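PDB 2C0H: mannan endo-1,4-beta-mannosidase from Mytilus edulis, which hydrolyses the internal 1,4-beta-mannosidic linkages of mannans, cutting mannotetraose and longer oligomers but leaving mannobiose and mannotriose intact. Local coordinates for residues E165-P170 with H194-Q199; R182-S187 with G224-K229; D233-H238 with S282-K287. The protein carries 3 engineered substitutions. All coordinates share one frame; numbering follows the deposited sequence.

Contact 1: residues E165-P170 with H194-Q199; sequences EGEIKP and HLYSAQ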
# COMPACT_ATOMS: atom_id res chain seq x y z
N GLU A 165 -6.02 6.69 8.33
CA GLU A 165 -6.19 7.94 9.07
C GLU A 165 -7.39 8.75 8.58
O GLU A 165 -7.80 9.71 9.23
CB GLU A 165 -4.93 8.77 9.02
CG GLU A 165 -3.67 7.99 9.47
CD GLU A 165 -2.95 7.26 8.34
OE1 GLU A 165 -3.45 7.21 7.18
OE2 GLU A 165 -1.87 6.70 8.62
N GLY A 166 -7.95 8.36 7.44
CA GLY A 166 -9.22 8.94 6.98
C GLY A 166 -10.34 8.81 7.99
O GLY A 166 -11.27 9.62 8.03
N GLU A 167 -10.24 7.78 8.82
CA GLU A 167 -11.32 7.41 9.73
C GLU A 167 -10.86 7.33 11.20
O GLU A 167 -11.61 6.87 12.07
CB GLU A 167 -12.00 6.11 9.22
CG GLU A 167 -12.77 6.35 7.88
CD GLU A 167 -13.12 5.11 7.06
OE1 GLU A 167 -12.67 3.99 7.37
OE2 GLU A 167 -13.83 5.29 6.04
N ILE A 168 -9.68 7.86 11.50
CA ILE A 168 -9.16 7.86 12.87
C ILE A 168 -9.81 8.99 13.72
O ILE A 168 -10.31 9.98 13.19
CB ILE A 168 -7.63 7.98 12.89
CG1 ILE A 168 -7.04 7.53 14.23
CG2 ILE A 168 -7.20 9.43 12.59
CD1 ILE A 168 -5.55 7.27 14.16
N LYS A 169 -9.83 8.81 15.04
CA LYS A 169 -10.25 9.85 15.97
C LYS A 169 -9.06 10.71 16.42
O LYS A 169 -8.23 10.25 17.19
CB LYS A 169 -10.88 9.21 17.21
CG LYS A 169 -12.19 8.50 16.96
CD LYS A 169 -12.69 7.86 18.26
CE LYS A 169 -13.92 7.01 18.06
NZ LYS A 169 -14.37 6.45 19.36
N PRO A 170 -8.95 11.94 15.91
CA PRO A 170 -7.85 12.81 16.34
C PRO A 170 -8.07 13.50 17.71
O PRO A 170 -9.20 13.56 18.21
CB PRO A 170 -7.78 13.85 15.20
CG PRO A 170 -9.14 13.93 14.68
CD PRO A 170 -9.81 12.60 14.90
N HIS A 194 -14.88 10.46 12.36
CA HIS A 194 -14.08 10.17 13.56
C HIS A 194 -14.56 8.82 14.10
O HIS A 194 -15.28 8.76 15.12
CB HIS A 194 -14.25 11.27 14.61
CG HIS A 194 -13.66 12.59 14.22
ND1 HIS A 194 -13.52 13.65 15.09
CD2 HIS A 194 -13.14 13.02 13.04
CE1 HIS A 194 -12.96 14.67 14.46
NE2 HIS A 194 -12.72 14.31 13.21
N LEU A 195 -14.16 7.74 13.44
CA LEU A 195 -14.78 6.41 13.64
C LEU A 195 -14.00 5.47 14.54
O LEU A 195 -14.59 4.81 15.39
CB LEU A 195 -15.01 5.70 12.31
CG LEU A 195 -15.75 6.49 11.23
CD1 LEU A 195 -15.96 5.61 10.01
CD2 LEU A 195 -17.05 7.02 11.77
N TYR A 196 -12.68 5.41 14.35
CA TYR A 196 -11.85 4.36 14.95
C TYR A 196 -10.72 4.93 15.78
O TYR A 196 -10.11 5.93 15.41
CB TYR A 196 -11.28 3.43 13.86
CG TYR A 196 -12.35 2.93 12.92
CD1 TYR A 196 -13.47 2.24 13.39
CD2 TYR A 196 -12.28 3.18 11.56
CE1 TYR A 196 -14.47 1.81 12.54
CE2 TYR A 196 -13.28 2.76 10.70
CZ TYR A 196 -14.38 2.06 11.20
OH TYR A 196 -15.37 1.64 10.35
N SER A 197 -10.43 4.30 16.91
CA SER A 197 -9.29 4.70 17.70
C SER A 197 -7.99 4.23 17.05
O SER A 197 -8.00 3.33 16.22
CB SER A 197 -9.38 4.12 19.11
OG SER A 197 -9.33 2.71 19.08
N ALA A 198 -6.88 4.85 17.44
CA ALA A 198 -5.57 4.39 16.99
C ALA A 198 -5.35 2.92 17.30
O ALA A 198 -4.82 2.18 16.47
CB ALA A 198 -4.46 5.23 17.61
N GLN A 199 -5.77 2.47 18.48
CA GLN A 199 -5.64 1.06 18.83
C GLN A 199 -6.46 0.11 17.92
O GLN A 199 -6.01 -0.99 17.58
CB GLN A 199 -5.99 0.84 20.31
CG GLN A 199 -5.77 -0.61 20.77
CD GLN A 199 -7.00 -1.50 20.65
OE1 GLN A 199 -8.14 -1.03 20.77
NE2 GLN A 199 -6.78 -2.80 20.44
O HOH W 1 -7.64 7.57 18.55
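P170 sets its CD over the centre of one face of the H194 imidazole, 3.7 Å from the ring centroid and almost exactly on the ring normal, a CH-pi contact in which the two side chains cross at about a right angle. The phenol ring of Y196 has CB of its own neighbour L195 over one face, while the carboxylate of E167 arrives at its edge. There E167 OE1 lies in the ring plane, 3.6 Å from Y196 CE2, and the carboxylate is turned 71° from the ring. The two side chains run side by side in the same direction, because CG of E167 stands anti to its carbonyl carbon (chi1 -68°) and the chain continues extended. L195 CD1 packs on CG of E167 as well. The backbones themselves meet in a single beta bridge between I168 and Y196, which ties the loop following barrel strand 155-162 to the residues leading into helix 198-215 of the TIM barrel. E167 O accepts two amides: L195 N at 3.0 Å, from above the carbonyl plane, and Y196 N at 2.9 Å, nearly in line with the C=O bond. K169 N returns a bond of 2.9 Å to Y196 O, a carbonyl that the CA of I168 also approaches. The aliphatic part of K169 runs extended past the carbonyls of H194 and L195. I168 reaches with CD1 to within 4.2 Å of A198 CB at the start of the helix, where a water joins K169 O to A198 N and S197 is the N-cap residue. I168 O, in contrast, is buried by the contact without a polar partner. The hydroxyl of Y196 is hydrogen-bonded to N125 and H121 of helix 121-129.

Contact 2: residues R182-S187 with G224-K229; sequences RHLSGS and GSWNMK
L184 O is gripped twice by S187, through its amide N at 3.1 Å and its hydroxyl OG at 2.6 Å, closing a type II turn whose third residue, G186, has positive phi. With OG lodged between its backbone N and carbonyl carbon (chi1 78°), S187 also brings that atom to the edge of the W226 indole, 3.6 Å from CH2. L184 CD2 reaches the same edge and lies 4.0 Å from K229 CB as the two side chains pass in opposite directions. A water links W226 NE1 to S187 O. The extended K229 ends at a second water, which donates to H183 O and S185 O and accepts from K229 NZ. H183 NE2 makes a weak, bent bond of 3.0 Å to K229 O, which lies in the imidazole plane. Within 224-229, N227 OD1 accepts from K229 N in an Asx turn. W226, which probably binds substrate, meets the ring of W191 and lies close to E163, the probable proton donor. The direct polar link is weak and two waters add bridges; across this contact the indole is met at its rim and through a water on its N-H, while N227 CB covers one face.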
# COMPACT_ATOMS: atom_id res chain seq x y z
N ARG A 182 -3.13 13.54 19.81
CA ARG A 182 -3.21 15.00 20.00
C ARG A 182 -2.45 15.73 18.91
O ARG A 182 -2.85 16.82 18.48
CB ARG A 182 -2.74 15.44 21.39
CG ARG A 182 -3.74 15.12 22.47
CD ARG A 182 -3.28 15.59 23.83
NE ARG A 182 -2.12 14.84 24.31
CZ ARG A 182 -0.87 15.29 24.34
NH1 ARG A 182 -0.55 16.51 23.90
NH2 ARG A 182 0.10 14.51 24.81
N HIS A 183 -1.36 15.12 18.45
CA HIS A 183 -0.55 15.70 17.39
C HIS A 183 -1.25 15.73 16.03
O HIS A 183 -0.77 16.42 15.13
CB HIS A 183 0.80 14.99 17.26
CG HIS A 183 0.70 13.59 16.74
ND1 HIS A 183 0.21 12.55 17.50
CD2 HIS A 183 1.02 13.06 15.54
CE1 HIS A 183 0.23 11.44 16.79
NE2 HIS A 183 0.71 11.72 15.60
N LEU A 184 -2.34 14.97 15.88
CA LEU A 184 -3.12 14.96 14.62
C LEU A 184 -4.23 16.01 14.63
O LEU A 184 -4.89 16.22 13.60
CB LEU A 184 -3.72 13.58 14.35
CG LEU A 184 -2.74 12.39 14.24
CD1 LEU A 184 -3.48 11.08 13.90
CD2 LEU A 184 -1.64 12.67 13.23
N SER A 185 -4.47 16.64 15.77
CA SER A 185 -5.40 17.77 15.84
C SER A 185 -4.96 18.90 14.89
O SER A 185 -3.80 19.29 14.90
CB SER A 185 -5.52 18.30 17.27
OG SER A 185 -6.22 17.38 18.08
N GLY A 186 -5.88 19.38 14.05
CA GLY A 186 -5.56 20.41 13.06
C GLY A 186 -4.92 19.91 11.78
O GLY A 186 -4.63 20.70 10.87
N SER A 187 -4.68 18.59 11.68
CA SER A 187 -3.99 17.98 10.53
C SER A 187 -4.90 17.60 9.37
O SER A 187 -4.42 17.34 8.26
CB SER A 187 -3.26 16.71 10.98
OG SER A 187 -4.18 15.63 11.12
N GLY A 224 -0.60 1.89 3.36
CA GLY A 224 -0.44 3.22 2.75
C GLY A 224 -0.91 4.38 3.62
O GLY A 224 -2.08 4.77 3.55
N SER A 225 -0.01 4.95 4.41
CA SER A 225 -0.32 6.03 5.35
C SER A 225 -0.53 7.36 4.63
O SER A 225 0.20 7.68 3.71
CB SER A 225 0.80 6.17 6.40
OG SER A 225 0.52 7.23 7.28
N TRP A 226 -1.52 8.11 5.08
CA TRP A 226 -1.91 9.36 4.41
C TRP A 226 -0.91 10.50 4.55
O TRP A 226 -0.85 11.37 3.67
CB TRP A 226 -3.32 9.79 4.87
CG TRP A 226 -3.44 11.17 5.45
CD1 TRP A 226 -3.91 12.30 4.82
CD2 TRP A 226 -3.13 11.57 6.79
NE1 TRP A 226 -3.89 13.36 5.68
CE2 TRP A 226 -3.42 12.95 6.90
CE3 TRP A 226 -2.62 10.90 7.91
CZ2 TRP A 226 -3.22 13.66 8.07
CZ3 TRP A 226 -2.42 11.61 9.08
CH2 TRP A 226 -2.71 12.98 9.15
N ASN A 227 -0.13 10.51 5.62
CA ASN A 227 0.76 11.63 5.94
C ASN A 227 1.83 11.17 6.93
O ASN A 227 1.56 10.35 7.80
CB ASN A 227 -0.03 12.82 6.51
CG ASN A 227 0.81 14.07 6.74
OD1 ASN A 227 1.41 14.23 7.79
ND2 ASN A 227 0.79 14.98 5.78
N MET A 228 3.03 11.72 6.80
CA MET A 228 4.13 11.38 7.69
C MET A 228 3.85 11.62 9.18
O MET A 228 4.50 10.99 10.03
CB MET A 228 5.38 12.16 7.27
CG MET A 228 6.66 11.76 7.94
SD MET A 228 7.17 10.05 7.69
CE MET A 228 7.35 10.03 5.94
N LYS A 229 2.93 12.51 9.53
CA LYS A 229 2.55 12.74 10.94
C LYS A 229 2.08 11.49 11.68
O LYS A 229 2.11 11.49 12.91
CB LYS A 229 1.48 13.83 11.06
CG LYS A 229 2.03 15.21 10.79
CD LYS A 229 0.97 16.27 10.89
CE LYS A 229 1.59 17.66 10.76
NZ LYS A 229 0.56 18.74 10.80
O HOH W 2 -1.33 18.28 13.38
O HOH W 3 -4.93 16.09 5.41

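Contact 3: residues D233-H238 with S282-K287; sequences DAMGFH and SNFRLK. With SO4 (sulfate ion), chain B.
A type I' beta turn from A234 to F237, in the loop between strand 221-225 and helix 243-250, leans on the end of a 3-10 segment, 282-284, and the residue after it. At the first corner M235 directs its side chain to the other segment, with SD 3.4 Å from N283 OD1 and 3.9 Å from F284 CE1. CG of M235 is anti to the carbonyl carbon and the chain bends only at its last torsion (chi3 73°), which turns the methyl away while the sulfur makes the contact. Relative to the F284 ring the sulfur stands obliquely, 5.0 Å from the centroid and 61° off the normal, a Met-aromatic contact. The amide oxygen of N283 in turn lies above one face of that ring, offset toward the rim, with the M235 and N283 side chains crossing at about a right angle. Beside them the methyl of A234 rests 3.8 Å from N283 O and 4.1 Å from R285 CG; the R285 chain then curls away, its NH1 making a weak bond back to S282 O. Both loops belong to the TIM barrel, the second leading from strand 260-263 into strand 290-294, and they meet at the surface away from the annotated sites. Between the two segments a water accepts from D233 N and donates to F284 O; T232, just before the first, hydrogen-bonds F284 O directly and also the amide of A234. Within the turn F237 N closes onto A234 O at 3.1 Å, and M235 O sits over the face of the F237 ring. Farther along, K287 NZ bonds sulfate O4 at 2.9 Å and O3 more weakly; this ion, probably from the crystallisation liquor, is also held by the backbone N atoms of D243 and H244.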
# COMPACT_ATOMS: atom_id res chain seq x y z
N ASP A 233 8.29 8.66 14.65
CA ASP A 233 8.42 9.08 16.04
C ASP A 233 9.33 10.31 16.19
O ASP A 233 9.53 10.80 17.30
CB ASP A 233 8.94 7.92 16.90
CG ASP A 233 7.92 6.79 17.05
OD1 ASP A 233 6.71 7.07 17.21
OD2 ASP A 233 8.33 5.61 17.05
N ALA A 234 9.89 10.80 15.08
CA ALA A 234 10.66 12.04 15.08
C ALA A 234 9.76 13.27 14.94
O ALA A 234 8.56 13.15 14.71
CB ALA A 234 11.68 12.01 13.96
N MET A 235 10.35 14.46 15.11
CA MET A 235 9.67 15.74 14.86
C MET A 235 8.41 16.00 15.70
O MET A 235 7.56 16.81 15.32
CB MET A 235 9.34 15.86 13.36
CG MET A 235 10.48 15.51 12.43
SD MET A 235 10.04 15.66 10.68
CE MET A 235 9.97 17.44 10.48
N GLY A 236 8.28 15.33 16.85
CA GLY A 236 7.11 15.50 17.71
C GLY A 236 5.87 14.72 17.31
O GLY A 236 4.77 14.98 17.83
N PHE A 237 6.03 13.76 16.40
CA PHE A 237 4.91 12.94 15.94
C PHE A 237 5.02 11.54 16.52
O PHE A 237 5.91 11.26 17.32
CB PHE A 237 4.89 12.89 14.41
CG PHE A 237 4.96 14.25 13.76
CD1 PHE A 237 4.18 15.30 14.23
CD2 PHE A 237 5.78 14.46 12.66
CE1 PHE A 237 4.24 16.55 13.63
CE2 PHE A 237 5.84 15.71 12.06
CZ PHE A 237 5.06 16.75 12.54
N HIS A 238 4.09 10.66 16.15
CA HIS A 238 4.13 9.27 16.57
C HIS A 238 3.90 8.33 15.39
O HIS A 238 3.10 8.63 14.51
CB HIS A 238 3.08 9.00 17.65
CG HIS A 238 3.34 9.72 18.94
ND1 HIS A 238 4.45 9.48 19.71
CD2 HIS A 238 2.62 10.66 19.60
CE1 HIS A 238 4.41 10.24 20.79
NE2 HIS A 238 3.31 10.97 20.74
N SER A 282 16.71 9.50 6.24
CA SER A 282 17.32 9.37 7.57
C SER A 282 16.77 10.35 8.63
O SER A 282 16.89 10.11 9.83
CB SER A 282 18.84 9.51 7.47
OG SER A 282 19.19 10.76 6.92
N ASN A 283 16.17 11.44 8.20
CA ASN A 283 15.52 12.39 9.12
C ASN A 283 14.42 11.77 9.99
O ASN A 283 14.18 12.23 11.11
CB ASN A 283 14.89 13.53 8.30
CG ASN A 283 14.12 14.52 9.15
OD1 ASN A 283 12.88 14.56 9.12
ND2 ASN A 283 14.83 15.36 9.89
N PHE A 284 13.77 10.73 9.46
CA PHE A 284 12.56 10.16 10.07
C PHE A 284 12.82 9.03 11.05
O PHE A 284 11.89 8.57 11.70
CB PHE A 284 11.57 9.75 8.97
CG PHE A 284 11.13 10.89 8.13
CD1 PHE A 284 10.29 11.86 8.66
CD2 PHE A 284 11.56 11.02 6.82
CE1 PHE A 284 9.89 12.94 7.90
CE2 PHE A 284 11.15 12.09 6.05
CZ PHE A 284 10.32 13.05 6.58
N ARG A 285 14.08 8.62 11.15
CA ARG A 285 14.53 7.66 12.17
C ARG A 285 13.77 6.33 12.10
O ARG A 285 13.38 5.75 13.13
CB ARG A 285 14.45 8.27 13.58
CG ARG A 285 15.04 9.67 13.75
CD ARG A 285 16.43 9.82 13.17
NE ARG A 285 17.40 8.87 13.73
CZ ARG A 285 18.64 8.70 13.26
NH1 ARG A 285 19.08 9.41 12.22
NH2 ARG A 285 19.44 7.81 13.83
N LEU A 286 13.60 5.84 10.88
CA LEU A 286 12.93 4.57 10.63
C LEU A 286 13.91 3.41 10.44
O LEU A 286 15.04 3.59 9.97
CB LEU A 286 12.05 4.69 9.40
CG LEU A 286 10.97 5.77 9.52
CD1 LEU A 286 10.31 6.00 8.18
CD2 LEU A 286 9.95 5.41 10.59
N LYS A 287 13.45 2.20 10.77
CA LYS A 287 14.27 1.00 10.71
C LYS A 287 13.79 -0.01 9.65
O LYS A 287 14.21 -1.18 9.64
CB LYS A 287 14.30 0.36 12.10
CG LYS A 287 14.87 1.25 13.17
CD LYS A 287 15.02 0.52 14.50
CE LYS A 287 13.67 0.22 15.12
NZ LYS A 287 13.77 -0.17 16.56
S SO4 B . 10.06 -0.62 16.30
O1 SO4 B . 9.49 -0.86 14.97
O2 SO4 B . 9.05 -0.90 17.32
O3 SO4 B . 10.49 0.77 16.47
O4 SO4 B . 11.21 -1.51 16.50
O HOH W 4 10.73 7.13 13.97

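The three contacts lie side by side in space on loops of the TIM barrel, contact 2 in the middle: its centre is 11 Å from that of contact 1 and 13 Å from that of contact 3. Contacts 1 and 2 interleave along the chain, both drawing on the long loop between strand 155-162 and helix 198-215; contact 3 opens after both have closed. E165 joins the first pair, its carboxylate probably hydrogen-bonded to S225 OG and W226 N. M228 packs on F284, and H183 on F237, to join contacts 2 and 3. Contacts 1 and 3 do not touch. Contact 2 holds the probable substrate-binding W226 and contact 1 lies close by, whereas contact 3 lies away from the annotated sites.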